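Local structure of MavE (Legionella pneumophila subsp. pneumophila, 6PIR) at residues F6-L11 with A94-L98; F10-S14 with A72-S77; L18-S23 with L116-R120; Y45-R50 with L98-Y102. The protein acts as a virulence effector needed for endoplasmic-reticulum-mediated remodelling of the Legionella-containing vacuole, for lysosomal evasion and for replication inside macrophages and amoebae. One frame throughout, in Å; residues are numbered along the deposited sequence.

Interaction 1 of 4, residues F6-L11 with A94-L98; sequences FERNFL and ARNIL
The methyl of A94 sits directly over the backbone of E7, its CB 3.7 Å from E7 CA, beside two phenylalanines of E7's helix. A94 CB lies 3.9 Å from F6 CD2 and 3.8 Å from F10 CG, meeting both rings obliquely. In both phenylalanines CG is anti to the backbone N (chi1 -170° for F10), which places the ring beside the methyl. With so small a residue at the crossing, the CA atoms of E7 and A94 come within 4.4 Å of each other. This is a helix-helix crossing in the all-helical part of MavE, the portion preceding its C-terminal transmembrane helix; helix 5-21 meets helix 85-106 at a local angle of 57°, brought close locally at the alanine. Beyond the alanine, the bent chain of E7 crosses I97 at about a right angle, its CG 3.7 Å from I97 CD1, so the aliphatic part of the glutamate serves as apolar surface. L11 and L98 slide past one another in opposite directions, CD2 of L11 meeting CD1 of L98 at 3.8 Å. The F10 ring turns its edge to L98 CD2, while V76 and S77 of helix 59-77 touch the same ring.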
loop_
_atom_site.group_PDB
_atom_site.type_symbol
_atom_site.label_atom_id
_atom_site.label_comp_id
_atom_site.label_asym_id
_atom_site.label_seq_id
_atom_site.Cartn_x
_atom_site.Cartn_y
_atom_site.Cartn_z
ATOM N N PHE A 6 -0.721 -4.844 -15.336
ATOM C CA PHE A 6 0.431 -4.719 -14.438
ATOM C C PHE A 6 0.041 -3.949 -13.191
ATOM O O PHE A 6 0.372 -4.352 -12.065
ATOM C CB PHE A 6 1.636 -4.044 -15.087
ATOM C CG PHE A 6 2.877 -4.076 -14.194
ATOM C CD1 PHE A 6 3.663 -5.221 -14.119
ATOM C CD2 PHE A 6 3.218 -2.977 -13.393
ATOM C CE1 PHE A 6 4.788 -5.264 -13.275
ATOM C CE2 PHE A 6 4.331 -3.010 -12.566
ATOM C CZ PHE A 6 5.115 -4.151 -12.507
ATOM N N GLU A 7 -0.608 -2.795 -13.371
ATOM C CA GLU A 7 -0.908 -2.008 -12.192
ATOM C C GLU A 7 -1.949 -2.709 -11.328
ATOM O O GLU A 7 -1.870 -2.628 -10.103
ATOM C CB GLU A 7 -1.313 -0.575 -12.553
ATOM C CG GLU A 7 -2.459 -0.436 -13.560
ATOM C CD GLU A 7 -3.816 -0.214 -12.922
ATOM O OE1 GLU A 7 -3.969 -0.329 -11.664
ATOM O OE2 GLU A 7 -4.755 0.051 -13.729
ATOM N N ARG A 8 -2.888 -3.451 -11.930
ATOM C CA ARG A 8 -3.879 -4.156 -11.114
ATOM C C ARG A 8 -3.241 -5.259 -10.259
ATOM O O ARG A 8 -3.602 -5.433 -9.086
ATOM C CB ARG A 8 -5.006 -4.684 -12.002
ATOM C CG ARG A 8 -6.034 -3.592 -12.251
ATOM C CD ARG A 8 -7.179 -4.021 -13.115
ATOM N NE ARG A 8 -6.778 -4.087 -14.506
ATOM C CZ ARG A 8 -6.804 -5.200 -15.219
ATOM N NH1 ARG A 8 -7.231 -6.320 -14.636
ATOM N NH2 ARG A 8 -6.443 -5.176 -16.508
ATOM N N ASN A 9 -2.310 -6.024 -10.829
ATOM C CA ASN A 9 -1.623 -7.049 -10.049
ATOM C C ASN A 9 -0.752 -6.427 -8.968
ATOM O O ASN A 9 -0.691 -6.941 -7.840
ATOM C CB ASN A 9 -0.782 -7.936 -10.960
ATOM C CG ASN A 9 -1.210 -9.380 -10.903
ATOM O OD1 ASN A 9 -0.695 -10.162 -10.103
ATOM N ND2 ASN A 9 -2.147 -9.745 -11.757
ATOM N N PHE A 10 -0.053 -5.336 -9.310
ATOM C CA PHE A 10 0.754 -4.628 -8.331
ATOM C C PHE A 10 -0.104 -4.164 -7.156
ATOM O O PHE A 10 0.297 -4.268 -5.988
ATOM C CB PHE A 10 1.416 -3.433 -8.994
ATOM C CG PHE A 10 2.450 -2.773 -8.142
ATOM C CD1 PHE A 10 3.788 -3.139 -8.257
ATOM C CD2 PHE A 10 2.104 -1.778 -7.247
ATOM C CE1 PHE A 10 4.770 -2.527 -7.464
ATOM C CE2 PHE A 10 3.067 -1.170 -6.458
ATOM C CZ PHE A 10 4.406 -1.545 -6.571
ATOM N N LEU A 11 -1.284 -3.637 -7.451
ATOM C CA LEU A 11 -2.196 -3.207 -6.404
ATOM C C LEU A 11 -2.616 -4.386 -5.548
ATOM O O LEU A 11 -2.661 -4.280 -4.325
ATOM C CB LEU A 11 -3.431 -2.547 -7.041
ATOM C CG LEU A 11 -3.225 -1.199 -7.721
ATOM C CD1 LEU A 11 -4.487 -0.872 -8.530
ATOM C CD2 LEU A 11 -2.900 -0.084 -6.723
ATOM N N ALA A 94 2.491 2.027 -11.686
ATOM C CA ALA A 94 1.657 1.256 -10.774
ATOM C C ALA A 94 1.808 1.755 -9.341
ATOM O O ALA A 94 0.837 1.799 -8.582
ATOM C CB ALA A 94 2.002 -0.227 -10.879
ATOM N N ARG A 95 3.025 2.141 -8.958
ATOM C CA ARG A 95 3.250 2.719 -7.650
ATOM C C ARG A 95 2.617 4.101 -7.576
ATOM O O ARG A 95 2.001 4.451 -6.564
ATOM C CB ARG A 95 4.758 2.746 -7.388
ATOM C CG ARG A 95 5.195 3.405 -6.135
ATOM C CD ARG A 95 6.737 3.353 -6.092
ATOM N NE ARG A 95 7.339 4.232 -7.084
ATOM C CZ ARG A 95 8.248 3.861 -7.990
ATOM N NH1 ARG A 95 8.714 4.753 -8.847
ATOM N NH2 ARG A 95 8.699 2.610 -8.043
ATOM N N ASN A 96 2.686 4.871 -8.662
ATOM C CA ASN A 96 2.024 6.167 -8.682
ATOM C C ASN A 96 0.512 5.985 -8.595
ATOM O O ASN A 96 -0.166 6.813 -8.001
ATOM C CB ASN A 96 2.359 6.987 -9.937
ATOM C CG ASN A 96 3.803 7.541 -9.975
ATOM O OD1 ASN A 96 4.476 7.667 -8.957
ATOM N ND2 ASN A 96 4.224 7.966 -11.172
ATOM N N ILE A 97 -0.028 4.926 -9.196
ATOM C CA ILE A 97 -1.472 4.682 -9.087
ATOM C C ILE A 97 -1.824 4.304 -7.661
ATOM O O ILE A 97 -2.755 4.858 -7.073
ATOM C CB ILE A 97 -1.952 3.614 -10.087
ATOM C CG1 ILE A 97 -1.935 4.173 -11.526
ATOM C CG2 ILE A 97 -3.376 3.170 -9.746
ATOM C CD1 ILE A 97 -2.109 3.111 -12.580
ATOM N N LEU A 98 -1.029 3.421 -7.059
ATOM C CA LEU A 98 -1.222 3.099 -5.650
ATOM C C LEU A 98 -1.251 4.373 -4.815
ATOM O O LEU A 98 -2.240 4.662 -4.143
ATOM C CB LEU A 98 -0.129 2.142 -5.195
ATOM C CG LEU A 98 -0.162 1.755 -3.700
ATOM C CD1 LEU A 98 -1.509 1.066 -3.346
ATOM C CD2 LEU A 98 1.007 0.854 -3.398
#

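Interaction 2 of 4, residues F10-S14 with A72-S77; sequences FLINS and AIALVS
The carbonyl oxygen of F10 is held twice by S14, once by the backbone N and once by the hydroxyl, whose OG donates to F10 O over 2.7 Å. The two donors arrive from opposite faces of the carbonyl plane, with the hydroxyl well above it. S14 OG takes up this position by standing opposite its own carbonyl carbon (chi1 -65°), folded back along the preceding turn. S77 repeats the arrangement in the partner helix: its OG donates to I73 O at 2.8 Å and shares that oxygen with S77 N. Each hydroxyl is thus satisfied within its own helix, a common way of burying a serine in a helix, and no hydrogen bond passes between the two. Packing between them falls to V76, whose two methyls part company. CG1 meets the CD1-CE1 side of the F10 ring obliquely, 3.5 Å from F10 CE1, whereas CG2 settles on the backbone between N13 and S14, 3.5 Å from S14 N. The hydroxyl of S77 lies in the plane of the F10 ring, beside its edge, with S77 OG 3.8 Å from F10 CE1; the methyl I73 CG2 also stands at the edge, more loosely. Further along, A72 CB meets S14 O at 3.5 Å, and the CA atoms of A72 and S14 approach to 5.2 Å. Helices 5-21 and 59-77 cross here at a local angle of 121°. Helix 85-106 borders the contact through A94 against F10 and L98 against I73, helix 115-134 lies behind I12, and F17, about one turn after S14, covers A72 and V76.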
loop_
_atom_site.group_PDB
_atom_site.type_symbol
_atom_site.label_atom_id
_atom_site.label_comp_id
_atom_site.label_asym_id
_atom_site.label_seq_id
_atom_site.Cartn_x
_atom_site.Cartn_y
_atom_site.Cartn_z
ATOM N N PHE A 10 -0.053 -5.336 -9.310
ATOM C CA PHE A 10 0.754 -4.628 -8.331
ATOM C C PHE A 10 -0.104 -4.164 -7.156
ATOM O O PHE A 10 0.297 -4.268 -5.988
ATOM C CB PHE A 10 1.416 -3.433 -8.994
ATOM C CG PHE A 10 2.450 -2.773 -8.142
ATOM C CD1 PHE A 10 3.788 -3.139 -8.257
ATOM C CD2 PHE A 10 2.104 -1.778 -7.247
ATOM C CE1 PHE A 10 4.770 -2.527 -7.464
ATOM C CE2 PHE A 10 3.067 -1.170 -6.458
ATOM C CZ PHE A 10 4.406 -1.545 -6.571
ATOM N N LEU A 11 -1.284 -3.637 -7.451
ATOM C CA LEU A 11 -2.196 -3.207 -6.404
ATOM C C LEU A 11 -2.616 -4.386 -5.548
ATOM O O LEU A 11 -2.661 -4.280 -4.325
ATOM C CB LEU A 11 -3.431 -2.547 -7.041
ATOM C CG LEU A 11 -3.225 -1.199 -7.721
ATOM C CD1 LEU A 11 -4.487 -0.872 -8.530
ATOM C CD2 LEU A 11 -2.900 -0.084 -6.723
ATOM N N ILE A 12 -3.004 -5.502 -6.173
ATOM C CA ILE A 12 -3.469 -6.651 -5.391
ATOM C C ILE A 12 -2.378 -7.132 -4.424
ATOM O O ILE A 12 -2.626 -7.414 -3.237
ATOM C CB ILE A 12 -3.909 -7.776 -6.333
ATOM C CG1 ILE A 12 -5.232 -7.398 -7.006
ATOM C CG2 ILE A 12 -4.015 -9.083 -5.588
ATOM C CD1 ILE A 12 -5.524 -8.265 -8.143
ATOM N N ASN A 13 -1.145 -7.238 -4.916
ATOM C CA ASN A 13 -0.069 -7.730 -4.039
ATOM C C ASN A 13 0.303 -6.718 -2.972
ATOM O O ASN A 13 0.666 -7.086 -1.830
ATOM C CB ASN A 13 1.142 -8.074 -4.883
ATOM C CG ASN A 13 0.922 -9.289 -5.715
ATOM O OD1 ASN A 13 0.201 -10.197 -5.311
ATOM N ND2 ASN A 13 1.556 -9.335 -6.872
ATOM N N SER A 14 0.259 -5.437 -3.337
ATOM C CA SER A 14 0.541 -4.374 -2.382
ATOM C C SER A 14 -0.503 -4.342 -1.271
ATOM O O SER A 14 -0.162 -4.193 -0.091
ATOM C CB SER A 14 0.594 -3.055 -3.145
ATOM O OG SER A 14 1.681 -3.081 -4.045
ATOM N N ALA A 72 5.072 -2.270 1.861
ATOM C CA ALA A 72 4.352 -3.047 0.870
ATOM C C ALA A 72 4.934 -2.821 -0.517
ATOM O O ALA A 72 5.188 -3.780 -1.251
ATOM C CB ALA A 72 2.864 -2.673 0.891
ATOM N N ILE A 73 5.187 -1.562 -0.877
ATOM C CA ILE A 73 5.773 -1.256 -2.188
ATOM C C ILE A 73 7.148 -1.907 -2.327
ATOM O O ILE A 73 7.471 -2.497 -3.364
ATOM C CB ILE A 73 5.845 0.266 -2.403
ATOM C CG1 ILE A 73 4.453 0.867 -2.475
ATOM C CG2 ILE A 73 6.664 0.616 -3.640
ATOM C CD1 ILE A 73 4.445 2.356 -2.365
ATOM N N ALA A 74 7.986 -1.785 -1.288
ATOM C CA ALA A 74 9.297 -2.420 -1.283
ATOM C C ALA A 74 9.185 -3.919 -1.525
ATOM O O ALA A 74 9.910 -4.478 -2.362
ATOM C CB ALA A 74 9.982 -2.151 0.068
ATOM N N LEU A 75 8.280 -4.588 -0.790
ATOM C CA LEU A 75 8.169 -6.039 -0.869
ATOM C C LEU A 75 7.653 -6.492 -2.233
ATOM O O LEU A 75 8.179 -7.445 -2.829
ATOM C CB LEU A 75 7.252 -6.549 0.240
ATOM C CG LEU A 75 7.831 -6.454 1.678
ATOM C CD1 LEU A 75 6.734 -6.669 2.686
ATOM C CD2 LEU A 75 8.933 -7.473 1.863
ATOM N N VAL A 76 6.644 -5.808 -2.760
ATOM C CA VAL A 76 6.181 -6.162 -4.098
ATOM C C VAL A 76 7.252 -5.858 -5.133
ATOM O O VAL A 76 7.544 -6.690 -5.996
ATOM C CB VAL A 76 4.858 -5.438 -4.424
ATOM C CG1 VAL A 76 4.477 -5.657 -5.895
ATOM C CG2 VAL A 76 3.737 -5.950 -3.503
ATOM N N SER A 77 7.880 -4.685 -5.050
ATOM C CA SER A 77 8.825 -4.281 -6.075
ATOM C C SER A 77 10.037 -5.198 -6.116
ATOM O O SER A 77 10.615 -5.394 -7.184
ATOM C CB SER A 77 9.290 -2.840 -5.856
ATOM O OG SER A 77 8.242 -1.899 -5.941
#

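Interaction 3 of 4, residues L18-S23 with L116-R120; sequences LETILS and LKSVR
L22 points its branched end into a notch between L116 and V119, one turn apart on the partner helix. Its CG stands opposite the carbonyl carbon and the chain then extends (chi2 178°), which carries CD2 to within 3.7 Å of L116 CD1 and CD1 to the same distance from V119 CG1. The L22 side chain crosses that of L116 at about a right angle. L18 CD2 also reaches V119 CG1, at 4.0 Å, these two side chains again crossing roughly at right angles. Beside this apolar contact, R120 runs nearly extended to CD and then bends at chi3 (79°), turning its guanidinium back to L22. R120 NH1 donates to L22 O over 3.0 Å in the guanidinium plane, though the bond is not straight (145°). The bend also sets R120 CD only 3.1 Å from S23 OG, a tight approach to a hydroxyl already held by its bond to E19 O. E19 lays its CG beside R120 O, while its carboxylate is engaged by R127 and S123 farther along helix 115-134. The contact packs the end of segment 18-23 against helix 115-134 within the all-helical bundle, leucine and valine branches meeting and an arginine bonded to a backbone carbonyl.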
loop_
_atom_site.group_PDB
_atom_site.type_symbol
_atom_site.label_atom_id
_atom_site.label_comp_id
_atom_site.label_asym_id
_atom_site.label_seq_id
_atom_site.Cartn_x
_atom_site.Cartn_y
_atom_site.Cartn_z
ATOM N N LEU A 18 -0.050 -4.781 2.665
ATOM C CA LEU A 18 -0.616 -3.761 3.543
ATOM C C LEU A 18 -1.481 -4.395 4.622
ATOM O O LEU A 18 -1.357 -4.082 5.814
ATOM C CB LEU A 18 -1.450 -2.759 2.722
ATOM C CG LEU A 18 -2.168 -1.673 3.547
ATOM C CD1 LEU A 18 -1.226 -0.752 4.328
ATOM C CD2 LEU A 18 -3.120 -0.830 2.609
ATOM N N GLU A 19 -2.396 -5.278 4.221
ATOM C CA GLU A 19 -3.284 -5.912 5.193
ATOM C C GLU A 19 -2.497 -6.780 6.169
ATOM O O GLU A 19 -2.816 -6.826 7.362
ATOM C CB GLU A 19 -4.342 -6.764 4.486
ATOM C CG GLU A 19 -5.385 -5.983 3.720
ATOM C CD GLU A 19 -6.075 -6.867 2.665
ATOM O OE1 GLU A 19 -6.422 -8.007 3.025
ATOM O OE2 GLU A 19 -6.168 -6.452 1.476
ATOM N N THR A 20 -1.498 -7.510 5.661
ATOM C CA THR A 20 -0.662 -8.359 6.508
ATOM C C THR A 20 0.070 -7.524 7.568
ATOM O O THR A 20 0.026 -7.830 8.771
ATOM C CB THR A 20 0.312 -9.135 5.608
ATOM O OG1 THR A 20 -0.414 -9.983 4.691
ATOM C CG2 THR A 20 1.282 -10.018 6.410
ATOM N N ILE A 21 0.695 -6.425 7.142
ATOM C CA ILE A 21 1.428 -5.562 8.062
ATOM C C ILE A 21 0.468 -4.978 9.091
ATOM O O ILE A 21 0.755 -4.963 10.294
ATOM C CB ILE A 21 2.177 -4.471 7.274
ATOM C CG1 ILE A 21 3.238 -5.120 6.381
ATOM C CG2 ILE A 21 2.860 -3.455 8.236
ATOM C CD1 ILE A 21 3.826 -4.159 5.336
ATOM N N LEU A 22 -0.722 -4.573 8.651
ATOM C CA LEU A 22 -1.698 -4.035 9.592
ATOM C C LEU A 22 -2.371 -5.116 10.438
ATOM O O LEU A 22 -3.175 -4.794 11.313
ATOM C CB LEU A 22 -2.754 -3.227 8.825
ATOM C CG LEU A 22 -2.125 -2.015 8.124
ATOM C CD1 LEU A 22 -3.156 -1.232 7.307
ATOM C CD2 LEU A 22 -1.375 -1.121 9.147
ATOM N N SER A 23 -2.092 -6.384 10.192
ATOM C CA SER A 23 -2.726 -7.451 10.950
ATOM C C SER A 23 -1.848 -8.039 12.045
ATOM O O SER A 23 -2.293 -8.962 12.738
ATOM C CB SER A 23 -3.177 -8.556 10.013
ATOM O OG SER A 23 -4.217 -8.096 9.166
ATOM N N LEU A 116 -6.697 2.031 11.467
ATOM C CA LEU A 116 -5.943 1.057 10.694
ATOM C C LEU A 116 -6.734 -0.222 10.500
ATOM O O LEU A 116 -6.577 -0.886 9.464
ATOM C CB LEU A 116 -4.603 0.793 11.377
ATOM C CG LEU A 116 -3.504 1.847 11.075
ATOM C CD1 LEU A 116 -3.231 2.087 9.578
ATOM C CD2 LEU A 116 -3.772 3.181 11.723
ATOM N N LYS A 117 -7.617 -0.559 11.448
ATOM C CA LYS A 117 -8.531 -1.670 11.203
ATOM C C LYS A 117 -9.424 -1.340 10.009
ATOM O O LYS A 117 -9.685 -2.199 9.141
ATOM C CB LYS A 117 -9.340 -1.965 12.479
ATOM C CG LYS A 117 -10.310 -3.162 12.367
ATOM C CD LYS A 117 -11.119 -3.416 13.668
ATOM C CE LYS A 117 -10.258 -3.805 14.879
ATOM N NZ LYS A 117 -11.129 -4.231 16.058
ATOM N N SER A 118 -9.868 -0.083 9.917
ATOM C CA SER A 118 -10.689 0.310 8.760
ATOM C C SER A 118 -9.901 0.243 7.474
ATOM O O SER A 118 -10.437 -0.165 6.439
ATOM C CB SER A 118 -11.260 1.711 8.939
ATOM O OG SER A 118 -12.210 1.766 9.983
ATOM N N VAL A 119 -8.636 0.686 7.503
ATOM C CA VAL A 119 -7.795 0.599 6.319
ATOM C C VAL A 119 -7.672 -0.847 5.890
ATOM O O VAL A 119 -7.808 -1.173 4.713
ATOM C CB VAL A 119 -6.411 1.221 6.569
ATOM C CG1 VAL A 119 -5.511 0.933 5.361
ATOM C CG2 VAL A 119 -6.554 2.718 6.815
ATOM N N ARG A 120 -7.393 -1.731 6.849
ATOM C CA ARG A 120 -7.314 -3.154 6.578
ATOM C C ARG A 120 -8.561 -3.629 5.842
ATOM O O ARG A 120 -8.461 -4.336 4.835
ATOM C CB ARG A 120 -7.137 -3.890 7.900
ATOM C CG ARG A 120 -6.617 -5.302 7.853
ATOM C CD ARG A 120 -6.108 -5.626 9.279
ATOM N NE ARG A 120 -7.164 -5.965 10.235
ATOM C CZ ARG A 120 -7.078 -5.767 11.555
ATOM N NH1 ARG A 120 -5.994 -5.211 12.080
ATOM N NH2 ARG A 120 -8.089 -6.106 12.360
#

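Interaction 4 of 4, residues Y45-R50 with L98-Y102; sequences YQINSR and LLDNY
R50 grips D100 side-on, sending two N-H groups to a single carboxylate oxygen: D100 OD1 lies 2.8 Å from R50 NE and 2.7 Å from R50 NH2. The oxygen sits in the guanidinium plane; NH2 approaches from the syn side, tilted out of the carboxylate plane, while NE comes nearly along the C-O axis. The guanidinium and carboxylate planes are 28° apart. The remaining nitrogen, R50 NH1, turns back within its own loop to Q46 O at 2.8 Å, reaching it from above the carbonyl plane. S49 OG donates to the same Q46 O from the opposite face, at 3.1 Å. The chain of R50 is extended from CG to NE (chi3 161°), and on its way to the carboxylate it runs past the L99 carbonyl of helix 85-106, with R50 CD 3.1 Å from L99 O. That helix carries a wider pi-type turn here. Next to the salt bridge, L99 spreads its two methyls against the loop: CD2 meets I47 CG1 at 3.7 Å, and CD1 lies 3.9 Å from Y45 CD1. Y45 is assigned as the tyrosine of the NPxY motif, which binds phosphotyrosine-binding domains; its side chain crosses L99 at about a right angle, with I73 of helix 59-77 and R95 also touching it. All three guanidinium nitrogens of R50 are therefore engaged, which fixes the rotation of the group, and the close arginine would probably stabilise the ionised form of D100. The shared carboxylate oxygen and the bonds to Q46 O thus tie the loop carrying the motif tyrosine to helix 85-106.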
loop_
_atom_site.group_PDB
_atom_site.type_symbol
_atom_site.label_atom_id
_atom_site.label_comp_id
_atom_site.label_asym_id
_atom_site.label_seq_id
_atom_site.Cartn_x
_atom_site.Cartn_y
_atom_site.Cartn_z
ATOM N N TYR A 45 8.098 8.475 -0.682
ATOM C CA TYR A 45 6.879 8.378 -1.475
ATOM C C TYR A 45 5.868 9.493 -1.229
ATOM O O TYR A 45 4.868 9.558 -1.961
ATOM C CB TYR A 45 6.199 7.027 -1.232
ATOM C CG TYR A 45 7.007 5.876 -1.759
ATOM C CD1 TYR A 45 7.453 5.859 -3.075
ATOM C CD2 TYR A 45 7.274 4.785 -0.963
ATOM C CE1 TYR A 45 8.205 4.806 -3.553
ATOM C CE2 TYR A 45 8.005 3.727 -1.429
ATOM C CZ TYR A 45 8.467 3.729 -2.730
ATOM O OH TYR A 45 9.213 2.664 -3.202
ATOM N N GLN A 46 6.076 10.351 -0.223
ATOM C CA GLN A 46 5.119 11.406 0.130
ATOM C C GLN A 46 3.720 10.833 0.383
ATOM O O GLN A 46 2.723 11.331 -0.129
ATOM C CB GLN A 46 5.048 12.481 -0.964
ATOM C CG GLN A 46 6.354 13.036 -1.498
ATOM C CD GLN A 46 6.094 13.932 -2.702
ATOM O OE1 GLN A 46 5.327 13.572 -3.603
ATOM N NE2 GLN A 46 6.702 15.111 -2.708
ATOM N N ILE A 47 3.644 9.766 1.179
ATOM C CA ILE A 47 2.344 9.127 1.407
ATOM C C ILE A 47 1.466 9.994 2.302
ATOM O O ILE A 47 0.253 10.108 2.074
ATOM C CB ILE A 47 2.554 7.721 1.997
ATOM C CG1 ILE A 47 3.394 6.872 1.032
ATOM C CG2 ILE A 47 1.232 7.042 2.279
ATOM C CD1 ILE A 47 4.120 5.695 1.693
ATOM N N ASN A 48 2.077 10.679 3.286
ATOM C CA ASN A 48 1.341 11.544 4.214
ATOM C C ASN A 48 0.398 12.505 3.496
ATOM O O ASN A 48 -0.759 12.682 3.905
ATOM C CB ASN A 48 2.330 12.345 5.066
ATOM C CG ASN A 48 2.657 11.671 6.367
ATOM O OD1 ASN A 48 1.979 10.732 6.765
ATOM N ND2 ASN A 48 3.715 12.136 7.037
ATOM N N SER A 49 0.850 13.108 2.408
ATOM C CA SER A 49 0.006 14.118 1.773
ATOM C C SER A 49 -1.249 13.544 1.112
ATOM O O SER A 49 -2.152 14.314 0.766
ATOM C CB SER A 49 0.808 14.870 0.726
ATOM O OG SER A 49 1.161 13.999 -0.331
ATOM N N ARG A 50 -1.327 12.234 0.914
ATOM C CA ARG A 50 -2.441 11.614 0.200
ATOM C C ARG A 50 -3.513 11.041 1.130
ATOM O O ARG A 50 -4.509 10.483 0.662
ATOM C CB ARG A 50 -1.872 10.537 -0.726
ATOM C CG ARG A 50 -0.932 11.110 -1.813
ATOM C CD ARG A 50 0.070 10.080 -2.365
ATOM N NE ARG A 50 0.631 10.472 -3.662
ATOM C CZ ARG A 50 1.601 11.366 -3.829
ATOM N NH1 ARG A 50 2.134 11.966 -2.765
ATOM N NH2 ARG A 50 2.047 11.656 -5.051
ATOM N N LEU A 98 -1.029 3.421 -7.059
ATOM C CA LEU A 98 -1.222 3.099 -5.650
ATOM C C LEU A 98 -1.251 4.373 -4.815
ATOM O O LEU A 98 -2.240 4.662 -4.143
ATOM C CB LEU A 98 -0.129 2.142 -5.195
ATOM C CG LEU A 98 -0.162 1.755 -3.700
ATOM C CD1 LEU A 98 -1.509 1.066 -3.346
ATOM C CD2 LEU A 98 1.007 0.854 -3.398
ATOM N N LEU A 99 -0.226 5.213 -4.949
ATOM C CA LEU A 99 -0.102 6.395 -4.102
ATOM C C LEU A 99 -1.169 7.438 -4.417
ATOM O O LEU A 99 -1.834 7.957 -3.510
ATOM C CB LEU A 99 1.311 6.961 -4.283
ATOM C CG LEU A 99 2.361 5.946 -3.812
ATOM C CD1 LEU A 99 3.802 6.330 -4.209
ATOM C CD2 LEU A 99 2.290 5.802 -2.320
ATOM N N ASP A 100 -1.355 7.765 -5.697
ATOM C CA ASP A 100 -2.168 8.902 -6.071
ATOM C C ASP A 100 -3.644 8.529 -6.121
ATOM O O ASP A 100 -4.504 9.351 -5.778
ATOM C CB ASP A 100 -1.717 9.440 -7.437
ATOM C CG ASP A 100 -0.260 9.919 -7.440
ATOM O OD1 ASP A 100 0.370 9.964 -6.368
ATOM O OD2 ASP A 100 0.270 10.244 -8.528
ATOM N N ASN A 101 -3.965 7.329 -6.600
ATOM C CA ASN A 101 -5.359 6.928 -6.690
ATOM C C ASN A 101 -5.841 6.193 -5.432
ATOM O O ASN A 101 -6.942 6.468 -4.946
ATOM C CB ASN A 101 -5.584 6.060 -7.934
ATOM C CG ASN A 101 -5.541 6.868 -9.244
ATOM O OD1 ASN A 101 -6.587 7.171 -9.875
ATOM N ND2 ASN A 101 -4.343 7.204 -9.667
ATOM N N TYR A 102 -5.059 5.245 -4.897
ATOM C CA TYR A 102 -5.615 4.334 -3.910
ATOM C C TYR A 102 -5.403 4.767 -2.475
ATOM O O TYR A 102 -6.244 4.450 -1.640
ATOM C CB TYR A 102 -5.045 2.927 -4.101
ATOM C CG TYR A 102 -5.806 2.234 -5.201
ATOM C CD1 TYR A 102 -5.462 2.453 -6.525
ATOM C CD2 TYR A 102 -6.926 1.449 -4.924
ATOM C CE1 TYR A 102 -6.187 1.872 -7.554
ATOM C CE2 TYR A 102 -7.664 0.844 -5.957
ATOM C CZ TYR A 102 -7.281 1.062 -7.267
ATOM O OH TYR A 102 -7.992 0.481 -8.315
#

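Overall arrangement
Interactions 1, 2 and 3 are spread along helix 5-21, which packs in turn against helices 85-106, 59-77 and 115-134. Interactions 1 and 2 have centres about 8 Å apart and share F10 and L11, so the ring of F10 serves both. Interactions 4 and 1, with centres about 12 Å apart, share L98, and interaction 4 brings the loop with the NPxY tyrosine onto helix 85-106. Interactions 3 and 1 have centres about 18 Å apart, on opposite sides of the chain's centre. In the sequence, interaction 4 is enclosed by the segments of interaction 3. The N-terminal helix thus ties together three later helices, and the motif loop rests on one of them.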